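Local coordinates for protein unsaturated glucuronyl hydrolase (Streptococcus agalactiae, PDB 2ZZR) that hydrolyses unsaturated disaccharides derived from chondroitin, hyaluronan and heparin, releasing the 4,5-unsaturated uronic acid at their non-reducing end, at residues 103-108 against 139-144; 125-130 against 182-187; 258-263 against 318-323; 269-274 against 329-334. All blocks are in the same frame, centred on the assembly; numbering follows the deposited sequence. Where two conformers were deposited one is given.

Contact 1 of 4, residues 103-108 against 139-144; sequences RINNRI and TIKAAD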
loop_
_atom_site.group_PDB
_atom_site.type_symbol
_atom_site.label_atom_id
_atom_site.label_comp_id
_atom_site.label_asym_id
_atom_site.label_seq_id
_atom_site.Cartn_x
_atom_site.Cartn_y
_atom_site.Cartn_z
ATOM N N ARG A 103 1.256 -6.516 -21.283
ATOM C CA ARG A 103 0.857 -5.134 -21.019
ATOM C C ARG A 103 2.021 -4.143 -21.140
ATOM O O ARG A 103 1.861 -3.058 -21.714
ATOM C CB ARG A 103 0.179 -5.029 -19.648
ATOM C CG ARG A 103 -0.435 -3.663 -19.378
ATOM C CD ARG A 103 -1.222 -3.646 -18.089
ATOM N NE ARG A 103 -1.706 -2.298 -17.788
ATOM C CZ ARG A 103 -2.415 -1.971 -16.713
ATOM N NH1 ARG A 103 -2.757 -2.893 -15.813
ATOM N NH2 ARG A 103 -2.791 -0.710 -16.538
ATOM N N ILE A 104 3.188 -4.507 -20.608
ATOM C CA ILE A 104 4.354 -3.624 -20.711
ATOM C C ILE A 104 4.989 -3.657 -22.113
ATOM O O ILE A 104 5.383 -2.616 -22.643
ATOM C CB ILE A 104 5.393 -3.828 -19.547
ATOM C CG1 ILE A 104 6.548 -2.824 -19.646
ATOM C CG2 ILE A 104 5.925 -5.261 -19.492
ATOM C CD1 ILE A 104 6.150 -1.381 -19.409
ATOM N N ASN A 105 5.057 -4.846 -22.710
ATOM C CA ASN A 105 5.580 -4.992 -24.068
ATOM C C ASN A 105 4.850 -4.082 -25.047
ATOM O O ASN A 105 5.469 -3.462 -25.917
ATOM C CB ASN A 105 5.498 -6.452 -24.526
ATOM C CG ASN A 105 6.669 -7.282 -24.035
ATOM O OD1 ASN A 105 7.675 -6.743 -23.566
ATOM N ND2 ASN A 105 6.556 -8.602 -24.159
ATOM N N ASN A 106 3.537 -3.986 -24.867
ATOM C CA ASN A 106 2.676 -3.188 -25.729
ATOM C C ASN A 106 2.307 -1.823 -25.157
ATOM O O ASN A 106 1.502 -1.098 -25.749
ATOM C CB ASN A 106 1.424 -3.987 -26.066
ATOM C CG ASN A 106 1.715 -5.128 -27.006
ATOM O OD1 ASN A 106 2.105 -4.911 -28.154
ATOM N ND2 ASN A 106 1.547 -6.355 -26.525
ATOM N N ARG A 107 2.895 -1.481 -24.009
ATOM C CA ARG A 107 2.701 -0.171 -23.372
ATOM C C ARG A 107 1.217 0.219 -23.264
ATOM O O ARG A 107 0.816 1.338 -23.614
ATOM C CB ARG A 107 3.518 0.907 -24.098
ATOM C CG ARG A 107 5.034 0.659 -24.087
ATOM C CD ARG A 107 5.793 1.666 -24.951
ATOM N NE ARG A 107 5.638 3.043 -24.476
ATOM C CZ ARG A 107 6.421 3.628 -23.571
ATOM N NH1 ARG A 107 7.434 2.963 -23.023
ATOM N NH2 ARG A 107 6.189 4.889 -23.214
ATOM N N ILE A 108 0.414 -0.721 -22.775
ATOM C CA ILE A 108 -1.027 -0.539 -22.632
ATOM C C ILE A 108 -1.378 0.005 -21.251
ATOM O O ILE A 108 -1.098 -0.639 -20.236
ATOM C CB ILE A 108 -1.787 -1.868 -22.866
ATOM C CG1 ILE A 108 -1.540 -2.377 -24.290
ATOM C CG2 ILE A 108 -3.292 -1.698 -22.585
ATOM C CD1 ILE A 108 -1.891 -3.841 -24.487
ATOM N N THR A 139 9.236 -7.083 -14.815
ATOM C CA THR A 139 9.591 -6.162 -13.727
ATOM C C THR A 139 10.571 -5.074 -14.188
ATOM O O THR A 139 10.349 -3.882 -13.937
ATOM C CB THR A 139 10.171 -6.923 -12.502
ATOM O OG1 THR A 139 9.188 -7.826 -11.977
ATOM C CG2 THR A 139 10.572 -5.947 -11.415
ATOM N N ILE A 140 11.651 -5.477 -14.860
ATOM C CA ILE A 140 12.650 -4.515 -15.326
ATOM C C ILE A 140 12.049 -3.553 -16.352
ATOM O O ILE A 140 12.266 -2.345 -16.273
ATOM C CB ILE A 140 13.932 -5.203 -15.871
ATOM C CG1 ILE A 140 14.570 -6.084 -14.785
ATOM C CG2 ILE A 140 14.935 -4.162 -16.390
ATOM C CD1 ILE A 140 14.907 -5.356 -13.481
ATOM N N LYS A 141 11.269 -4.091 -17.286
ATOM C CA LYS A 141 10.591 -3.256 -18.282
ATOM C C LYS A 141 9.634 -2.262 -17.612
ATOM O O LYS A 141 9.577 -1.096 -18.004
ATOM C CB LYS A 141 9.873 -4.121 -19.323
ATOM C CG LYS A 141 10.829 -4.796 -20.306
ATOM C CD LYS A 141 10.097 -5.783 -21.199
ATOM C CE LYS A 141 11.031 -6.338 -22.274
ATOM N NZ LYS A 141 10.300 -7.212 -23.225
ATOM N N ALA A 142 8.913 -2.725 -16.587
ATOM C CA ALA A 142 8.044 -1.857 -15.778
ATOM C C ALA A 142 8.823 -0.759 -15.055
ATOM O O ALA A 142 8.369 0.384 -14.994
ATOM C CB ALA A 142 7.236 -2.683 -14.780
ATOM N N ALA A 143 9.988 -1.106 -14.506
ATOM C CA ALA A 143 10.853 -0.134 -13.846
ATOM C C ALA A 143 11.273 0.960 -14.833
ATOM O O ALA A 143 11.191 2.145 -14.518
ATOM C CB ALA A 143 12.073 -0.817 -13.237
ATOM N N ASP A 144 11.693 0.558 -16.032
ATOM C CA ASP A 144 12.059 1.518 -17.077
ATOM C C ASP A 144 10.876 2.408 -17.459
ATOM O O ASP A 144 11.039 3.614 -17.681
ATOM C CB ASP A 144 12.605 0.796 -18.311
ATOM C CG ASP A 144 13.957 0.159 -18.061
ATOM O OD1 ASP A 144 14.673 0.622 -17.148
ATOM O OD2 ASP A 144 14.298 -0.812 -18.776
#
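I104 and N105 meet K141 in a small mixed contact, partly apolar and partly polar, where the last turn of helix 87-105 lies against the middle of helix 133-147. The apolar part belongs to I104. Its first torsion sets CG1 trans to the backbone N (chi1 -176°), and this branch presses on the root of the lysine, with I104 CG1 3.6 Å from K141 CB, while I104 CD1 reaches the backbone of helix 133-147, 3.7 Å from K141 O. The backbones are close here, the CA atoms of I104 and A142 being 6.4 Å apart. K141 then runs out extended, crossing N105 at a slant, and its NZ donates to N105 OD1 at 2.7 Å; the ammonium sits only 16° from the carbonyl plane of the amide. E137, one turn earlier on the same helix, forms a salt bridge with that ammonium. Helix 87-105 closes just beyond in a Schellman motif, in which R107 takes positive phi and I108 N bonds back to R103 O at 2.9 Å. R103 NE reaches I108 O at 3.0 Å, tying the turn after the helix to its last residues. In the alpha/alpha barrel of glycoside hydrolase family 88, both helices pack on helix 115-130, whose Y119 touches I104 and A142.

Contact 2 of 4, residues 125-130 against 182-187; sequences AEYRIN and LFFAYE
F184 of helix 180-189 points the edge of its ring at two neighbours on helix 115-130, Y127 and R128, joining these two helices of the alpha/alpha barrel. Its CZ comes within 3.6 Å of Y127 CD1. The two aromatic planes stand 78° apart in an oblique pair, with centroids 5.8 Å from each other. R128 arrives at another part of the same edge: bent at chi2 (-71°), its chain carries the guanidinium past the ring in the opposite direction, with R128 NH2 3.5 Å from F184 CE1 and the two planes almost perpendicular. NH1 and NH2 each also donate to a water lying in the guanidinium plane, and both waters donate to OE1 of E187, one turn beyond F184. R128 NH1 also bonds to the carbonyl of W397 at the C-terminus, and E187 OE2 forms a salt bridge with K261. Arginine and glutamate are therefore coupled through water, so their opposite charges would probably attract between the helices.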
loop_
_atom_site.group_PDB
_atom_site.type_symbol
_atom_site.label_atom_id
_atom_site.label_comp_id
_atom_site.label_asym_id
_atom_site.label_seq_id
_atom_site.Cartn_x
_atom_site.Cartn_y
_atom_site.Cartn_z
ATOM N N ALA A 125 6.806 -10.485 -7.328
ATOM C CA ALA A 125 6.361 -11.554 -6.432
ATOM C C ALA A 125 6.786 -12.928 -6.938
ATOM O O ALA A 125 7.408 -13.698 -6.194
ATOM C CB ALA A 125 4.867 -11.512 -6.244
ATOM N N GLU A 126 6.460 -13.242 -8.195
ATOM C CA GLU A 126 6.853 -14.548 -8.723
ATOM C C GLU A 126 8.363 -14.714 -8.738
ATOM O O GLU A 126 8.871 -15.784 -8.391
ATOM C CB GLU A 126 6.276 -14.857 -10.104
ATOM C CG GLU A 126 6.610 -16.315 -10.476
ATOM C CD GLU A 126 5.926 -16.837 -11.714
ATOM O OE1 GLU A 126 5.773 -18.078 -11.798
ATOM O OE2 GLU A 126 5.562 -16.035 -12.598
ATOM N N TYR A 127 9.082 -13.660 -9.130
ATOM C CA TYR A 127 10.538 -13.713 -9.134
ATOM C C TYR A 127 11.112 -14.074 -7.759
ATOM O O TYR A 127 12.028 -14.893 -7.672
ATOM C CB TYR A 127 11.166 -12.422 -9.662
ATOM C CG TYR A 127 12.671 -12.536 -9.783
ATOM C CD1 TYR A 127 13.515 -11.884 -8.883
ATOM C CD2 TYR A 127 13.251 -13.334 -10.776
ATOM C CE1 TYR A 127 14.901 -11.998 -8.985
ATOM C CE2 TYR A 127 14.638 -13.459 -10.882
ATOM C CZ TYR A 127 15.452 -12.792 -9.983
ATOM O OH TYR A 127 16.818 -12.910 -10.074
ATOM N N ARG A 128 10.573 -13.468 -6.698
ATOM C CA ARG A 128 10.961 -13.813 -5.321
ATOM C C ARG A 128 10.740 -15.292 -5.040
ATOM O O ARG A 128 11.576 -15.951 -4.409
ATOM C CB ARG A 128 10.137 -13.031 -4.296
ATOM C CG ARG A 128 10.228 -11.535 -4.397
ATOM C CD ARG A 128 11.570 -11.022 -3.962
ATOM N NE ARG A 128 11.492 -9.591 -3.684
ATOM C CZ ARG A 128 12.492 -8.734 -3.842
ATOM N NH1 ARG A 128 12.304 -7.458 -3.543
ATOM N NH2 ARG A 128 13.676 -9.144 -4.280
ATOM N N ILE A 129 9.599 -15.792 -5.502
ATOM C CA ILE A 129 9.121 -17.120 -5.139
ATOM C C ILE A 129 9.870 -18.230 -5.883
ATOM O O ILE A 129 10.311 -19.209 -5.265
ATOM C CB ILE A 129 7.584 -17.230 -5.320
ATOM C CG1 ILE A 129 6.873 -16.340 -4.291
ATOM C CG2 ILE A 129 7.114 -18.685 -5.184
ATOM C CD1 ILE A 129 5.398 -16.070 -4.581
ATOM N N ASN A 130 10.031 -18.070 -7.194
ATOM C CA ASN A 130 10.664 -19.117 -8.005
ATOM C C ASN A 130 11.673 -18.649 -9.064
ATOM O O ASN A 130 12.163 -19.454 -9.859
ATOM C CB ASN A 130 9.591 -20.042 -8.616
ATOM C CG ASN A 130 8.619 -19.306 -9.542
ATOM O OD1 ASN A 130 7.417 -19.572 -9.531
ATOM N ND2 ASN A 130 9.137 -18.396 -10.342
ATOM N N LEU A 182 11.824 0.458 -8.224
ATOM C CA LEU A 182 13.099 1.038 -8.647
ATOM C C LEU A 182 14.279 0.544 -7.812
ATOM O O LEU A 182 15.358 0.302 -8.356
ATOM C CB LEU A 182 13.033 2.565 -8.654
ATOM C CG LEU A 182 11.933 3.144 -9.544
ATOM C CD1 LEU A 182 11.977 4.659 -9.491
ATOM C CD2 LEU A 182 12.057 2.645 -10.990
ATOM N N PHE A 183 14.077 0.382 -6.502
ATOM C CA PHE A 183 15.112 -0.209 -5.649
ATOM C C PHE A 183 15.415 -1.648 -6.080
ATOM O O PHE A 183 16.572 -2.068 -6.047
ATOM C CB PHE A 183 14.726 -0.174 -4.169
ATOM C CG PHE A 183 14.834 1.199 -3.529
ATOM C CD1 PHE A 183 13.736 1.764 -2.887
ATOM C CD2 PHE A 183 16.038 1.910 -3.548
ATOM C CE1 PHE A 183 13.825 3.020 -2.277
ATOM C CE2 PHE A 183 16.139 3.169 -2.944
ATOM C CZ PHE A 183 15.028 3.724 -2.307
ATOM N N PHE A 184 14.379 -2.387 -6.481
ATOM C CA PHE A 184 14.558 -3.751 -6.996
ATOM C C PHE A 184 15.378 -3.738 -8.289
ATOM O O PHE A 184 16.336 -4.508 -8.437
ATOM C CB PHE A 184 13.207 -4.444 -7.224
ATOM C CG PHE A 184 13.328 -5.801 -7.873
ATOM C CD1 PHE A 184 13.592 -6.929 -7.102
ATOM C CD2 PHE A 184 13.197 -5.944 -9.252
ATOM C CE1 PHE A 184 13.720 -8.189 -7.697
ATOM C CE2 PHE A 184 13.322 -7.200 -9.857
ATOM C CZ PHE A 184 13.573 -8.323 -9.076
ATOM N N ALA A 185 15.004 -2.862 -9.221
ATOM C CA ALA A 185 15.731 -2.744 -10.489
ATOM C C ALA A 185 17.198 -2.395 -10.259
ATOM O O ALA A 185 18.077 -2.924 -10.946
ATOM C CB ALA A 185 15.066 -1.726 -11.404
ATOM N N TYR A 186 17.465 -1.531 -9.282
ATOM C CA TYR A 186 18.840 -1.209 -8.909
ATOM C C TYR A 186 19.598 -2.458 -8.456
ATOM O O TYR A 186 20.727 -2.701 -8.895
ATOM C CB TYR A 186 18.891 -0.143 -7.810
ATOM C CG TYR A 186 20.253 -0.059 -7.160
ATOM C CD1 TYR A 186 21.353 0.447 -7.860
ATOM C CD2 TYR A 186 20.450 -0.516 -5.859
ATOM C CE1 TYR A 186 22.612 0.507 -7.270
ATOM C CE2 TYR A 186 21.701 -0.464 -5.262
ATOM C CZ TYR A 186 22.774 0.050 -5.970
ATOM O OH TYR A 186 24.008 0.107 -5.369
ATOM N N GLU A 187 18.976 -3.236 -7.572
ATOM C CA GLU A 187 19.612 -4.435 -7.015
ATOM C C GLU A 187 19.911 -5.481 -8.090
ATOM O O GLU A 187 20.943 -6.157 -8.035
ATOM C CB GLU A 187 18.749 -5.034 -5.904
ATOM C CG GLU A 187 18.709 -4.160 -4.652
ATOM C CD GLU A 187 17.690 -4.618 -3.626
ATOM O OE1 GLU A 187 16.883 -5.521 -3.928
ATOM O OE2 GLU A 187 17.702 -4.068 -2.505
HETATM O O HOH W 1 14.212 -5.419 -3.597
HETATM O O HOH W 2 16.334 -7.837 -5.190
#

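Contact 3 of 4, residues 258-263 against 318-323; sequences SYRKMK and LKYLPE
Y320 reaches from a loop to the end of helix 245-262 and the residue that follows it, K263, and its partners change along its length. At the root, Y320 CB lies 3.6 Å from Y259 CE2. Y259 continues over the start of the ring, its CE2 3.7 Å from Y320 CG, and the pair is an offset edge-to-face contact in which the edge of Y259 meets the face of Y320, with centroids 5.5 Å apart and planes at 65°. Further along one side, Y320 CD2 has K263 NZ at 3.8 Å, the lysine bending at chi2 and chi4 to cross the tyrosine at about a right angle. On the other side Y320 CE1 approaches the aliphatic R260 CG, and at the tip Y320 OH lies 3.5 Å from that same carbon. The charged end of R260 turns elsewhere, NE to the carbonyl of L257 and NH2 to the terminal carboxylate of W397. Here the loop joining helices 304-318 and 328-346 packs against the C-terminal end of helix 245-262, a surface contact between an interhelical loop and the end of an alpha/alpha-barrel helix.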
loop_
_atom_site.group_PDB
_atom_site.type_symbol
_atom_site.label_atom_id
_atom_site.label_comp_id
_atom_site.label_asym_id
_atom_site.label_seq_id
_atom_site.Cartn_x
_atom_site.Cartn_y
_atom_site.Cartn_z
ATOM N N SER A 258 11.051 2.070 2.131
ATOM C CA SER A 258 12.208 2.815 1.629
ATOM C C SER A 258 13.390 2.771 2.589
ATOM O O SER A 258 14.551 2.734 2.156
ATOM C CB SER A 258 11.821 4.262 1.344
ATOM O OG SER A 258 10.789 4.299 0.383
ATOM N N TYR A 259 13.094 2.771 3.885
ATOM C CA TYR A 259 14.140 2.685 4.910
ATOM C C TYR A 259 15.012 1.435 4.726
ATOM O O TYR A 259 16.231 1.491 4.923
ATOM C CB TYR A 259 13.542 2.719 6.318
ATOM C CG TYR A 259 14.582 2.496 7.397
ATOM C CD1 TYR A 259 15.372 3.546 7.862
ATOM C CD2 TYR A 259 14.794 1.222 7.931
ATOM C CE1 TYR A 259 16.337 3.333 8.849
ATOM C CE2 TYR A 259 15.758 1.001 8.908
ATOM C CZ TYR A 259 16.528 2.058 9.359
ATOM O OH TYR A 259 17.487 1.833 10.325
ATOM N N ARG A 260 14.396 0.315 4.347
ATOM C CA ARG A 260 15.163 -0.914 4.078
ATOM C C ARG A 260 16.354 -0.621 3.182
ATOM O O ARG A 260 17.440 -1.161 3.374
ATOM C CB ARG A 260 14.324 -1.947 3.335
ATOM C CG ARG A 260 13.100 -2.466 4.040
ATOM C CD ARG A 260 12.363 -3.417 3.095
ATOM N NE ARG A 260 11.926 -2.733 1.872
ATOM C CZ ARG A 260 11.679 -3.332 0.708
ATOM N NH1 ARG A 260 11.824 -4.649 0.579
ATOM N NH2 ARG A 260 11.288 -2.610 -0.337
ATOM N N LYS A 261 16.119 0.233 2.191
ATOM C CA LYS A 261 17.049 0.442 1.095
ATOM C C LYS A 261 17.916 1.683 1.272
ATOM O O LYS A 261 18.874 1.900 0.514
ATOM C CB LYS A 261 16.269 0.524 -0.220
ATOM C CG LYS A 261 15.294 -0.627 -0.441
ATOM C CD LYS A 261 16.009 -1.979 -0.448
ATOM C CE LYS A 261 15.029 -3.129 -0.636
ATOM N NZ LYS A 261 15.772 -4.435 -0.605
ATOM N N MET A 262 17.584 2.495 2.266
ATOM C CA MET A 262 18.243 3.788 2.446
ATOM C C MET A 262 18.918 3.908 3.800
ATOM O O MET A 262 19.962 4.563 3.924
ATOM C CB MET A 262 17.240 4.929 2.242
ATOM C CG MET A 262 16.722 5.008 0.823
ATOM S SD MET A 262 15.365 6.168 0.609
ATOM C CE MET A 262 16.173 7.715 1.014
ATOM N N LYS A 263 18.313 3.278 4.806
ATOM C CA LYS A 263 18.856 3.232 6.169
ATOM C C LYS A 263 19.200 4.612 6.724
ATOM O O LYS A 263 20.257 4.823 7.337
ATOM C CB LYS A 263 20.048 2.267 6.245
ATOM C CG LYS A 263 19.655 0.798 6.027
ATOM C CD LYS A 263 18.596 0.379 7.050
ATOM C CE LYS A 263 18.233 -1.096 6.953
ATOM N NZ LYS A 263 18.926 -1.874 8.030
ATOM N N LEU A 318 8.975 -2.419 12.550
ATOM C CA LEU A 318 9.331 -3.111 13.790
ATOM C C LEU A 318 10.504 -4.068 13.619
ATOM O O LEU A 318 11.156 -4.449 14.598
ATOM C CB LEU A 318 8.116 -3.856 14.356
ATOM C CG LEU A 318 7.388 -3.259 15.570
ATOM C CD1 LEU A 318 7.577 -1.746 15.734
ATOM C CD2 LEU A 318 5.915 -3.638 15.544
ATOM N N LYS A 319 10.779 -4.454 12.375
ATOM C CA LYS A 319 11.959 -5.280 12.083
ATOM C C LYS A 319 13.251 -4.526 12.401
ATOM O O LYS A 319 14.278 -5.143 12.700
ATOM C CB LYS A 319 11.989 -5.710 10.614
ATOM C CG LYS A 319 10.850 -6.607 10.206
ATOM C CD LYS A 319 10.859 -6.839 8.715
ATOM C CE LYS A 319 9.685 -7.712 8.287
ATOM N NZ LYS A 319 9.699 -7.899 6.802
ATOM N N TYR A 320 13.185 -3.194 12.360
ATOM C CA TYR A 320 14.367 -2.336 12.436
ATOM C C TYR A 320 14.407 -1.445 13.667
ATOM O O TYR A 320 15.488 -1.053 14.117
ATOM C CB TYR A 320 14.462 -1.460 11.182
ATOM C CG TYR A 320 14.443 -2.269 9.916
ATOM C CD1 TYR A 320 13.278 -2.379 9.151
ATOM C CD2 TYR A 320 15.580 -2.959 9.499
ATOM C CE1 TYR A 320 13.254 -3.147 7.992
ATOM C CE2 TYR A 320 15.562 -3.730 8.344
ATOM C CZ TYR A 320 14.401 -3.814 7.600
ATOM O OH TYR A 320 14.403 -4.586 6.460
ATOM N N LEU A 321 13.232 -1.103 14.189
ATOM C CA LEU A 321 13.139 -0.146 15.296
ATOM C C LEU A 321 13.943 -0.645 16.497
ATOM O O LEU A 321 13.792 -1.806 16.900
ATOM C CB LEU A 321 11.676 0.062 15.693
ATOM C CG LEU A 321 11.349 1.307 16.520
ATOM C CD1 LEU A 321 11.528 2.576 15.698
ATOM C CD2 LEU A 321 9.923 1.206 17.022
ATOM N N PRO A 322 14.827 0.208 17.052
ATOM C CA PRO A 322 15.573 -0.209 18.246
ATOM C C PRO A 322 14.708 -0.706 19.403
ATOM O O PRO A 322 13.641 -0.143 19.695
ATOM C CB PRO A 322 16.318 1.070 18.658
ATOM C CG PRO A 322 16.524 1.789 17.370
ATOM C CD PRO A 322 15.228 1.561 16.615
ATOM N N GLU A 323 15.192 -1.753 20.071
ATOM C CA GLU A 323 14.535 -2.300 21.253
ATOM C C GLU A 323 14.335 -1.250 22.345
ATOM O O GLU A 323 13.400 -1.350 23.134
ATOM C CB GLU A 323 15.341 -3.479 21.817
ATOM C CG GLU A 323 15.157 -4.777 21.029
ATOM C CD GLU A 323 13.748 -5.332 21.138
ATOM O OE1 GLU A 323 13.052 -5.402 20.103
ATOM O OE2 GLU A 323 13.330 -5.691 22.257
#

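Contact 4 of 4, residues 269-274 against 329-334; sequences ILFKGM and ETYKYA
Y331 offers a ring face to F271 and rests its hydroxyl against the carbons of K272, so one tyrosine meets two successive residues of helix 265-280. The edge of F271 is directed at the face of Y331 in an edge-to-face pair, with centroids 5.4 Å apart and planes at 69°; the leading atom, F271 CE2, stands 4.0 Å from Y331 CE1, toward the rim of the tyrosine ring. Beyond the ring, Y331 OH is in van der Waals contact with the helix backbone and side chain, 3.4 Å from K272 CA and 3.5 Å from K272 CG. The lysine crosses the tyrosine nearly at right angles, then folds back at chi3 and chi4 (66° and 67°), which brings its NZ round to a water. That water accepts from K272 NZ at 2.8 Å and donates to Y331 OH at 2.7 Å. A second layer fixes both ends of this bridge: N276 hydrogen-bonds the hydroxyl through OD1, and D325 forms a salt bridge with the ammonium. Helices 265-280 and 328-346 of the alpha/alpha barrel meet here, with helix 304-318 touching both rings, M317 on F271 and I314 with L318 on Y331, while I252 of helix 245-262 packs on F271.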
loop_
_atom_site.group_PDB
_atom_site.type_symbol
_atom_site.label_atom_id
_atom_site.label_comp_id
_atom_site.label_asym_id
_atom_site.label_seq_id
_atom_site.Cartn_x
_atom_site.Cartn_y
_atom_site.Cartn_z
ATOM N N ILE A 269 12.194 8.377 12.395
ATOM C CA ILE A 269 11.517 9.485 13.077
ATOM C C ILE A 269 10.262 9.923 12.303
ATOM O O ILE A 269 9.202 10.149 12.903
ATOM C CB ILE A 269 12.484 10.672 13.351
ATOM C CG1 ILE A 269 13.608 10.249 14.315
ATOM C CG2 ILE A 269 11.729 11.884 13.907
ATOM C CD1 ILE A 269 13.157 9.549 15.589
ATOM N N LEU A 270 10.377 9.996 10.981
ATOM C CA LEU A 270 9.233 10.335 10.133
ATOM C C LEU A 270 8.118 9.298 10.282
ATOM O O LEU A 270 6.936 9.652 10.366
ATOM C CB LEU A 270 9.667 10.473 8.676
ATOM C CG LEU A 270 8.718 11.278 7.781
ATOM C CD1 LEU A 270 8.640 12.748 8.234
ATOM C CD2 LEU A 270 9.155 11.182 6.345
ATOM N N PHE A 271 8.503 8.020 10.329
ATOM C CA PHE A 271 7.557 6.940 10.625
ATOM C C PHE A 271 6.849 7.142 11.953
ATOM O O PHE A 271 5.633 6.983 12.039
ATOM C CB PHE A 271 8.254 5.570 10.637
ATOM C CG PHE A 271 7.405 4.461 11.228
ATOM C CD1 PHE A 271 6.582 3.688 10.413
ATOM C CD2 PHE A 271 7.436 4.189 12.604
ATOM C CE1 PHE A 271 5.796 2.652 10.955
ATOM C CE2 PHE A 271 6.653 3.164 13.158
ATOM C CZ PHE A 271 5.831 2.395 12.327
ATOM N N LYS A 272 7.610 7.462 12.997
ATOM C CA LYS A 272 7.034 7.624 14.325
ATOM C C LYS A 272 5.988 8.745 14.296
ATOM O O LYS A 272 4.895 8.595 14.841
ATOM C CB LYS A 272 8.138 7.886 15.360
ATOM C CG LYS A 272 8.915 6.604 15.757
ATOM C CD LYS A 272 10.349 6.886 16.269
ATOM C CE LYS A 272 10.390 7.659 17.589
ATOM N NZ LYS A 272 9.871 6.917 18.770
ATOM N N GLY A 273 6.313 9.840 13.619
ATOM C CA GLY A 273 5.384 10.970 13.493
ATOM C C GLY A 273 4.081 10.573 12.818
ATOM O O GLY A 273 2.992 10.782 13.373
ATOM N N MET A 274 4.190 9.982 11.630
ATOM C CA MET A 274 3.002 9.624 10.841
ATOM C C MET A 274 2.170 8.530 11.496
ATOM O O MET A 274 0.938 8.568 11.453
ATOM C CB MET A 274 3.385 9.213 9.414
ATOM C CG MET A 274 4.084 10.304 8.608
ATOM S SD MET A 274 4.013 10.033 6.831
ATOM C CE MET A 274 2.289 10.405 6.476
ATOM N N GLU A 329 7.101 -1.529 21.896
ATOM C CA GLU A 329 6.116 -2.479 22.380
ATOM C C GLU A 329 4.681 -2.006 22.105
ATOM O O GLU A 329 3.816 -2.807 21.726
ATOM C CB GLU A 329 6.317 -2.764 23.866
ATOM C CG GLU A 329 5.282 -3.724 24.394
ATOM C CD GLU A 329 5.713 -4.413 25.653
ATOM O OE1 GLU A 329 5.669 -3.765 26.722
ATOM O OE2 GLU A 329 6.075 -5.609 25.568
ATOM N N THR A 330 4.437 -0.709 22.284
ATOM C CA THR A 330 3.134 -0.128 21.932
ATOM C C THR A 330 2.778 -0.391 20.462
ATOM O O THR A 330 1.656 -0.811 20.169
ATOM C CB THR A 330 3.073 1.374 22.256
ATOM O OG1 THR A 330 3.406 1.570 23.633
ATOM C CG2 THR A 330 1.664 1.930 22.011
ATOM N N TYR A 331 3.728 -0.166 19.551
ATOM C CA TYR A 331 3.501 -0.440 18.125
ATOM C C TYR A 331 3.166 -1.903 17.869
ATOM O O TYR A 331 2.259 -2.206 17.092
ATOM C CB TYR A 331 4.702 -0.032 17.264
ATOM C CG TYR A 331 4.963 1.458 17.141
ATOM C CD1 TYR A 331 6.251 1.963 17.315
ATOM C CD2 TYR A 331 3.936 2.359 16.829
ATOM C CE1 TYR A 331 6.523 3.328 17.185
ATOM C CE2 TYR A 331 4.199 3.736 16.700
ATOM C CZ TYR A 331 5.490 4.207 16.882
ATOM O OH TYR A 331 5.771 5.550 16.768
ATOM N N LYS A 332 3.889 -2.813 18.521
ATOM C CA LYS A 332 3.617 -4.241 18.367
ATOM C C LYS A 332 2.180 -4.564 18.771
ATOM O O LYS A 332 1.453 -5.249 18.048
ATOM C CB LYS A 332 4.599 -5.086 19.189
ATOM C CG LYS A 332 4.366 -6.591 19.086
ATOM C CD LYS A 332 4.880 -7.303 20.338
ATOM C CE LYS A 332 4.510 -8.781 20.329
ATOM N NZ LYS A 332 5.364 -9.558 19.397
ATOM N N TYR A 333 1.776 -4.063 19.931
ATOM C CA TYR A 333 0.436 -4.320 20.418
ATOM C C TYR A 333 -0.608 -3.604 19.574
ATOM O O TYR A 333 -1.678 -4.154 19.334
ATOM C CB TYR A 333 0.322 -3.992 21.908
ATOM C CG TYR A 333 0.786 -5.148 22.758
ATOM C CD1 TYR A 333 2.150 -5.375 22.984
ATOM C CD2 TYR A 333 -0.132 -6.047 23.297
ATOM C CE1 TYR A 333 2.582 -6.455 23.748
ATOM C CE2 TYR A 333 0.289 -7.132 24.063
ATOM C CZ TYR A 333 1.646 -7.330 24.282
ATOM O OH TYR A 333 2.060 -8.402 25.035
ATOM N N ALA A 334 -0.272 -2.410 19.092
ATOM C CA ALA A 334 -1.153 -1.656 18.194
ATOM C C ALA A 334 -1.472 -2.437 16.921
ATOM O O ALA A 334 -2.631 -2.557 16.546
ATOM C CB ALA A 334 -0.559 -0.291 17.858
HETATM O O HOH W 3 7.034 6.857 18.773
#

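In the fold
The four contacts form two touching pairs joined in the middle. Contacts 1 and 2, with centres 14 Å apart, interleave along the chain and share packing, T139 CG2 lying 3.4 Å from F184 CE2. Contacts 3 and 4, 12 Å apart between centres, likewise interleave and meet where L318 and L321 pack on Y331. The salt bridge from E187 OE2 to K261 NZ, 2.7 Å long, links contact 2 to contact 3, whereas contacts 1 and 4 lie on opposite sides of the chain's centre, 36 Å apart between centres. Contacts 2 and 3 are remote from the active site. The side chain of A142 is about 10 Å from that of D114, the probable nucleophile, and F271 about 11 Å from W250, a probable substrate-binding residue.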